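Local coordinates for protein mRNA nuclease HepT (Shewanella oneidensis MR-1, PDB 6M6U) that acts as the toxin of a type VII toxin-antitoxin system, cleaving mRNA and halting growth until neutralised by its cognate antitoxin MntA, mostly through tri-AMPylation, at residues Q21-G24 with Q28-Q31; D71-L76 with E124-V129. One frame throughout, in Å; residues are numbered along the deposited sequence.

In the fold
Two pairs of aromatic rings join separate parts of this all-helical toxin. In interaction 1 the rings link the end of helix 3-23 to the loop that follows it, Tyr23 and Phe29 being six positions apart. Interaction 2 instead joins two helices, 69-78 and 120-131, that are far apart in sequence. The contacts follow one another along the chain and lie on opposite sides of its centre, with centres about 28 Å apart and nearest atoms about 12 Å apart. Interaction 2 is the deeper and lies nearer the probable active site: the side chain of Phe73 is about 7 Å from that of Arg97, assigned by similarity. Interaction 1 lies away from the annotated sites.

Interaction 1. Residues Q21-G24 with Q28-Q31; sequences QVYG and QFKQ
Tyr23 and Phe29 meet through their side chains where the chain turns out of its first helix. The CD1-CE1 side of the tyrosine ring does the touching: CE1 of Tyr23 comes to 3.4 Å from CB of Phe29, while CD1 of Tyr23 lies 3.5 Å from CG of Phe29, at the root of the other ring. The two side chains cross at about a right angle, and the ring planes are inclined at 58° with centroids 5.2 Å apart, an oblique pair. CD2 of Phe29 sits in the plane of the tyrosine ring, at its edge. Both side chains put CG anti to the backbone N (chi1 175° for Tyr23, 176° for Phe29), which brings the tyrosine ring to the CB-CG end of Phe29; the CA atoms of Tyr23 and Phe29 are 6.2 Å apart. Gly24, directly after Tyr23, is the first residue to leave helical geometry, with positive phi. The carbonyl O of Phe29 is held by a hydrogen bond from NE2 of Gln36. Helix 109-118 packs against both aromatics, with Val113 touching each of them, Val116 meeting Tyr23 and Val112 meeting Phe29. Phe29 also rests on Val39, so the ring pair ties the end of helix 3-23 and its loop to helices 33-60 and 109-118.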
ATOM      1  N   GLN B  21      40.761 -11.347 -46.124  1.00 75.98           N
ATOM      2  CA  GLN B  21      40.246 -11.403 -47.489  1.00 77.56           C
ATOM      3  C   GLN B  21      39.764 -10.036 -47.964  1.00 75.95           C
ATOM      4  O   GLN B  21      40.014  -9.649 -49.110  1.00 76.18           O
ATOM      5  CB  GLN B  21      39.121 -12.434 -47.572  1.00 82.04           C
ATOM      6  CG  GLN B  21      38.395 -12.485 -48.900  1.00 89.64           C
ATOM      7  CD  GLN B  21      37.609 -13.771 -49.067  1.00 95.52           C
ATOM      8  OE1 GLN B  21      36.559 -13.796 -49.713  1.00 98.31           O
ATOM      9  NE2 GLN B  21      38.124 -14.852 -48.481  1.00 96.63           N
ATOM     10  N   VAL B  22      39.072  -9.292 -47.099  1.00 78.24           N
ATOM     11  CA  VAL B  22      38.518  -8.003 -47.501  1.00 72.80           C
ATOM     12  C   VAL B  22      39.610  -6.945 -47.590  1.00 69.83           C
ATOM     13  O   VAL B  22      39.570  -6.068 -48.461  1.00 67.44           O
ATOM     14  CB  VAL B  22      37.392  -7.590 -46.532  1.00 69.78           C
ATOM     15  CG1 VAL B  22      37.007  -6.130 -46.736  1.00 66.55           C
ATOM     16  CG2 VAL B  22      36.179  -8.480 -46.732  1.00 69.95           C
ATOM     17  N   TYR B  23      40.606  -7.012 -46.704  1.00 69.32           N
ATOM     18  CA  TYR B  23      41.685  -6.028 -46.727  1.00 71.00           C
ATOM     19  C   TYR B  23      42.669  -6.295 -47.861  1.00 72.81           C
ATOM     20  O   TYR B  23      43.313  -5.357 -48.345  1.00 70.31           O
ATOM     21  CB  TYR B  23      42.402  -6.002 -45.370  1.00 71.85           C
ATOM     22  CG  TYR B  23      43.615  -5.096 -45.312  1.00 76.85           C
ATOM     23  CD1 TYR B  23      43.488  -3.745 -45.004  1.00 77.58           C
ATOM     24  CD2 TYR B  23      44.890  -5.596 -45.553  1.00 80.89           C
ATOM     25  CE1 TYR B  23      44.599  -2.918 -44.951  1.00 80.14           C
ATOM     26  CE2 TYR B  23      46.001  -4.780 -45.503  1.00 84.01           C
ATOM     27  CZ  TYR B  23      45.850  -3.443 -45.202  1.00 86.33           C
ATOM     28  OH  TYR B  23      46.963  -2.634 -45.155  1.00 92.80           O
ATOM     29  N   GLY B  24      42.794  -7.551 -48.287  1.00 75.36           N
ATOM     30  CA  GLY B  24      43.562  -7.871 -49.481  1.00 80.39           C
ATOM     31  C   GLY B  24      45.024  -7.497 -49.353  1.00 80.51           C
ATOM     32  O   GLY B  24      45.703  -7.846 -48.381  1.00 78.00           O
ATOM     33  N   GLN B  28      43.761  -0.443 -51.353  1.00 88.48           N
ATOM     34  CA  GLN B  28      42.486   0.258 -51.421  1.00 89.45           C
ATOM     35  C   GLN B  28      41.857   0.521 -50.059  1.00 87.39           C
ATOM     36  O   GLN B  28      40.776   1.118 -50.004  1.00 85.55           O
ATOM     37  CB  GLN B  28      41.499  -0.530 -52.291  1.00 91.28           C
ATOM     38  CG  GLN B  28      41.845  -0.545 -53.772  1.00 94.93           C
ATOM     39  CD  GLN B  28      41.928   0.849 -54.370  1.00 97.43           C
ATOM     40  OE1 GLN B  28      42.985   1.275 -54.837  1.00 99.25           O
ATOM     41  NE2 GLN B  28      40.808   1.565 -54.361  1.00 95.62           N
ATOM     42  N   PHE B  29      42.499   0.114 -48.962  1.00 85.30           N
ATOM     43  CA  PHE B  29      41.815   0.127 -47.672  1.00 78.61           C
ATOM     44  C   PHE B  29      41.578   1.546 -47.170  1.00 74.18           C
ATOM     45  O   PHE B  29      40.457   1.898 -46.784  1.00 72.10           O
ATOM     46  CB  PHE B  29      42.600  -0.666 -46.633  1.00 74.40           C
ATOM     47  CG  PHE B  29      41.990  -0.607 -45.265  1.00 70.83           C
ATOM     48  CD1 PHE B  29      40.895  -1.392 -44.951  1.00 69.18           C
ATOM     49  CD2 PHE B  29      42.486   0.262 -44.306  1.00 69.89           C
ATOM     50  CE1 PHE B  29      40.316  -1.328 -43.695  1.00 68.56           C
ATOM     51  CE2 PHE B  29      41.913   0.330 -43.046  1.00 66.10           C
ATOM     52  CZ  PHE B  29      40.827  -0.466 -42.740  1.00 63.77           C
ATOM     53  N   LYS B  30      42.627   2.369 -47.136  1.00 74.81           N
ATOM     54  CA  LYS B  30      42.486   3.715 -46.594  1.00 74.88           C
ATOM     55  C   LYS B  30      41.593   4.604 -47.446  1.00 73.05           C
ATOM     56  O   LYS B  30      41.230   5.697 -46.999  1.00 73.56           O
ATOM     57  CB  LYS B  30      43.862   4.361 -46.433  1.00 78.26           C
ATOM     58  CG  LYS B  30      44.682   3.790 -45.290  1.00 80.11           C
ATOM     59  CD  LYS B  30      46.135   4.231 -45.373  1.00 85.46           C
ATOM     60  CE  LYS B  30      46.256   5.747 -45.401  1.00 85.92           C
ATOM     61  NZ  LYS B  30      45.726   6.371 -44.158  1.00 82.17           N
ATOM     62  N   GLN B  31      41.221   4.161 -48.645  1.00 70.51           N
ATOM     63  CA  GLN B  31      40.368   4.922 -49.548  1.00 73.55           C
ATOM     64  C   GLN B  31      38.895   4.547 -49.445  1.00 69.85           C
ATOM     65  O   GLN B  31      38.031   5.429 -49.485  1.00 63.04           O
ATOM     66  CB  GLN B  31      40.836   4.722 -50.996  1.00 76.90           C
ATOM     67  CG  GLN B  31      39.796   5.083 -52.044  1.00 81.63           C
ATOM     68  CD  GLN B  31      40.275   4.833 -53.463  1.00 90.19           C
ATOM     69  OE1 GLN B  31      40.068   3.752 -54.024  1.00 93.88           O
ATOM     70  NE2 GLN B  31      40.916   5.839 -54.050  1.00 89.97           N
TER

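Interaction 2. Residues D71-L76 with E124-V129; sequences DSFTLL and EQFIDV
Phe126 reaches from helix 120-131 to meet Phe73 and Leu76, which lie about one turn apart on helix 69-78. Its ring forms an edge-to-face (T-shaped) pair with Phe73: the edge of Phe73 is directed at the face of Phe126, with the planes at 89° and the centroids 6.0 Å apart. The nearest atoms of this pair are CE1 of Phe73 and CZ of Phe126, at 4.3 Å. Leu76 approaches differently: CD1 of Leu76 lies near the plane of the Phe126 ring, 4.3 Å from CE1 of Phe126. The helices themselves stay well separated, the CA atoms of Phe73 and Phe126 being 10.5 Å apart. CG of Phe126 stands anti to the backbone N (chi1 177°), which extends the ring toward helix 69-78. In the next shell, Leu90 of helix 84-102 touches both phenylalanines, Val94 adds to the packing on Phe73, and Ile82 lies against Leu76 and Phe126. Helix 69-78 is held on helix 33-60 by two hydrogen bonds of Ser72: OG with OD1 of Asn55, and O accepting from ND2 of Asn58. Apolar contacts of this kind between helices form the core of a HEPN-type helical bundle, here bordering helix 84-102, which carries Arg97 and His102 of the RX(4)HXY motif, both active-site residues by similarity.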
ATOM      1  N   ASP B  71      37.816  -5.744 -18.047  1.00 62.62           N
ATOM      2  CA  ASP B  71      37.994  -6.375 -16.747  1.00 63.34           C
ATOM      3  C   ASP B  71      37.841  -7.887 -16.821  1.00 61.66           C
ATOM      4  O   ASP B  71      38.373  -8.600 -15.962  1.00 65.99           O
ATOM      5  CB  ASP B  71      36.989  -5.801 -15.747  1.00 67.42           C
ATOM      6  CG  ASP B  71      37.296  -6.201 -14.317  1.00 78.29           C
ATOM      7  OD1 ASP B  71      36.351  -6.560 -13.582  1.00 87.56           O
ATOM      8  OD2 ASP B  71      38.481  -6.159 -13.915  1.00 80.02           O
ATOM      9  N   SER B  72      37.130  -8.392 -17.832  1.00 57.48           N
ATOM     10  CA  SER B  72      37.011  -9.835 -18.004  1.00 54.95           C
ATOM     11  C   SER B  72      38.331 -10.445 -18.454  1.00 57.51           C
ATOM     12  O   SER B  72      38.671 -11.560 -18.047  1.00 57.61           O
ATOM     13  CB  SER B  72      35.902 -10.154 -19.002  1.00 50.34           C
ATOM     14  OG  SER B  72      35.573 -11.529 -18.955  1.00 55.06           O
ATOM     15  N   PHE B  73      39.079  -9.739 -19.309  1.00 57.37           N
ATOM     16  CA  PHE B  73      40.432 -10.182 -19.634  1.00 56.39           C
ATOM     17  C   PHE B  73      41.360 -10.012 -18.441  1.00 58.99           C
ATOM     18  O   PHE B  73      42.219 -10.866 -18.189  1.00 63.42           O
ATOM     19  CB  PHE B  73      40.978  -9.414 -20.840  1.00 50.31           C
ATOM     20  CG  PHE B  73      40.247  -9.692 -22.117  1.00 47.06           C
ATOM     21  CD1 PHE B  73      40.148 -10.984 -22.604  1.00 47.06           C
ATOM     22  CD2 PHE B  73      39.665  -8.663 -22.834  1.00 50.46           C
ATOM     23  CE1 PHE B  73      39.478 -11.247 -23.783  1.00 50.44           C
ATOM     24  CE2 PHE B  73      38.996  -8.917 -24.016  1.00 55.43           C
ATOM     25  CZ  PHE B  73      38.904 -10.214 -24.492  1.00 55.16           C
ATOM     26  N   THR B  74      41.205  -8.910 -17.700  1.00 58.27           N
ATOM     27  CA  THR B  74      42.026  -8.689 -16.514  1.00 60.40           C
ATOM     28  C   THR B  74      41.893  -9.843 -15.528  1.00 66.21           C
ATOM     29  O   THR B  74      42.897 -10.324 -14.991  1.00 74.29           O
ATOM     30  CB  THR B  74      41.644  -7.367 -15.848  1.00 59.58           C
ATOM     31  OG1 THR B  74      41.922  -6.281 -16.740  1.00 66.65           O
ATOM     32  CG2 THR B  74      42.424  -7.168 -14.562  1.00 58.04           C
ATOM     33  N   LEU B  75      40.663 -10.318 -15.296  1.00 59.83           N
ATOM     34  CA  LEU B  75      40.455 -11.408 -14.345  1.00 55.58           C
ATOM     35  C   LEU B  75      41.104 -12.703 -14.823  1.00 54.59           C
ATOM     36  O   LEU B  75      41.616 -13.482 -14.012  1.00 55.41           O
ATOM     37  CB  LEU B  75      38.963 -11.625 -14.091  1.00 54.03           C
ATOM     38  CG  LEU B  75      38.230 -10.544 -13.285  1.00 61.83           C
ATOM     39  CD1 LEU B  75      36.771 -10.931 -13.067  1.00 61.81           C
ATOM     40  CD2 LEU B  75      38.914 -10.296 -11.945  1.00 66.56           C
ATOM     41  N   LEU B  76      41.079 -12.965 -16.133  1.00 51.93           N
ATOM     42  CA  LEU B  76      41.767 -14.145 -16.653  1.00 56.71           C
ATOM     43  C   LEU B  76      43.269 -14.060 -16.414  1.00 61.55           C
ATOM     44  O   LEU B  76      43.922 -15.077 -16.146  1.00 61.70           O
ATOM     45  CB  LEU B  76      41.486 -14.320 -18.143  1.00 53.25           C
ATOM     46  CG  LEU B  76      40.038 -14.540 -18.582  1.00 54.38           C
ATOM     47  CD1 LEU B  76      39.956 -14.508 -20.099  1.00 52.96           C
ATOM     48  CD2 LEU B  76      39.507 -15.865 -18.045  1.00 56.70           C
ATOM     49  N   GLU B 124      44.575 -15.174 -32.428  1.00 75.08           N
ATOM     50  CA  GLU B 124      44.975 -16.566 -32.617  1.00 75.31           C
ATOM     51  C   GLU B 124      45.759 -17.082 -31.417  1.00 70.92           C
ATOM     52  O   GLU B 124      45.611 -18.245 -31.026  1.00 70.00           O
ATOM     53  CB  GLU B 124      45.789 -16.700 -33.903  1.00 78.88           C
ATOM     54  CG  GLU B 124      45.169 -15.959 -35.076  1.00 83.56           C
ATOM     55  CD  GLU B 124      45.263 -16.727 -36.376  1.00 90.14           C
ATOM     56  OE1 GLU B 124      46.271 -16.563 -37.093  1.00 92.22           O
ATOM     57  OE2 GLU B 124      44.327 -17.499 -36.675  1.00 93.26           O
ATOM     58  N   GLN B 125      46.591 -16.226 -30.819  1.00 69.93           N
ATOM     59  CA  GLN B 125      47.285 -16.595 -29.589  1.00 71.38           C
ATOM     60  C   GLN B 125      46.295 -16.849 -28.455  1.00 73.20           C
ATOM     61  O   GLN B 125      46.465 -17.788 -27.668  1.00 74.83           O
ATOM     62  CB  GLN B 125      48.276 -15.492 -29.213  1.00 74.75           C
ATOM     63  CG  GLN B 125      49.204 -15.818 -28.057  1.00 79.08           C
ATOM     64  CD  GLN B 125      50.151 -14.673 -27.740  1.00 79.83           C
ATOM     65  OE1 GLN B 125      50.409 -13.813 -28.585  1.00 79.01           O
ATOM     66  NE2 GLN B 125      50.667 -14.652 -26.516  1.00 79.33           N
ATOM     67  N   PHE B 126      45.250 -16.024 -28.362  1.00 71.46           N
ATOM     68  CA  PHE B 126      44.207 -16.238 -27.362  1.00 68.13           C
ATOM     69  C   PHE B 126      43.464 -17.546 -27.610  1.00 69.81           C
ATOM     70  O   PHE B 126      43.127 -18.266 -26.664  1.00 66.65           O
ATOM     71  CB  PHE B 126      43.245 -15.047 -27.372  1.00 65.70           C
ATOM     72  CG  PHE B 126      42.083 -15.188 -26.438  1.00 67.46           C
ATOM     73  CD1 PHE B 126      42.253 -15.051 -25.072  1.00 70.08           C
ATOM     74  CD2 PHE B 126      40.810 -15.426 -26.928  1.00 68.64           C
ATOM     75  CE1 PHE B 126      41.176 -15.165 -24.209  1.00 69.25           C
ATOM     76  CE2 PHE B 126      39.729 -15.543 -26.070  1.00 65.54           C
ATOM     77  CZ  PHE B 126      39.914 -15.411 -24.710  1.00 65.51           C
ATOM     78  N   ILE B 127      43.203 -17.870 -28.879  1.00 79.34           N
ATOM     79  CA  ILE B 127      42.552 -19.134 -29.215  1.00 83.21           C
ATOM     80  C   ILE B 127      43.394 -20.312 -28.741  1.00 84.45           C
ATOM     81  O   ILE B 127      42.884 -21.260 -28.131  1.00 84.90           O
ATOM     82  CB  ILE B 127      42.291 -19.215 -30.731  1.00 87.69           C
ATOM     83  CG1 ILE B 127      41.189 -18.244 -31.150  1.00 86.88           C
ATOM     84  CG2 ILE B 127      41.961 -20.643 -31.150  1.00 89.54           C
ATOM     85  CD1 ILE B 127      40.882 -18.302 -32.627  1.00 88.95           C
ATOM     86  N   ASP B 128      44.701 -20.264 -29.014  1.00 85.58           N
ATOM     87  CA  ASP B 128      45.564 -21.405 -28.729  1.00 88.20           C
ATOM     88  C   ASP B 128      45.719 -21.633 -27.229  1.00 85.99           C
ATOM     89  O   ASP B 128      45.674 -22.778 -26.765  1.00 85.96           O
ATOM     90  CB  ASP B 128      46.927 -21.207 -29.392  1.00 90.86           C
ATOM     91  CG  ASP B 128      46.841 -21.202 -30.908  1.00 94.69           C
ATOM     92  OD1 ASP B 128      47.719 -20.594 -31.560  1.00 92.46           O
ATOM     93  OD2 ASP B 128      45.888 -21.804 -31.449  1.00 98.40           O
ATOM     94  N   VAL B 129      45.899 -20.560 -26.455  1.00 83.64           N
ATOM     95  CA  VAL B 129      46.013 -20.702 -25.005  1.00 82.01           C
ATOM     96  C   VAL B 129      44.716 -21.250 -24.423  1.00 84.57           C
ATOM     97  O   VAL B 129      44.723 -22.153 -23.578  1.00 85.97           O
ATOM     98  CB  VAL B 129      46.394 -19.359 -24.360  1.00 79.48           C
ATOM     99  CG1 VAL B 129      46.130 -19.399 -22.878  1.00 80.21           C
ATOM    100  CG2 VAL B 129      47.859 -19.036 -24.623  1.00 82.87           C
TER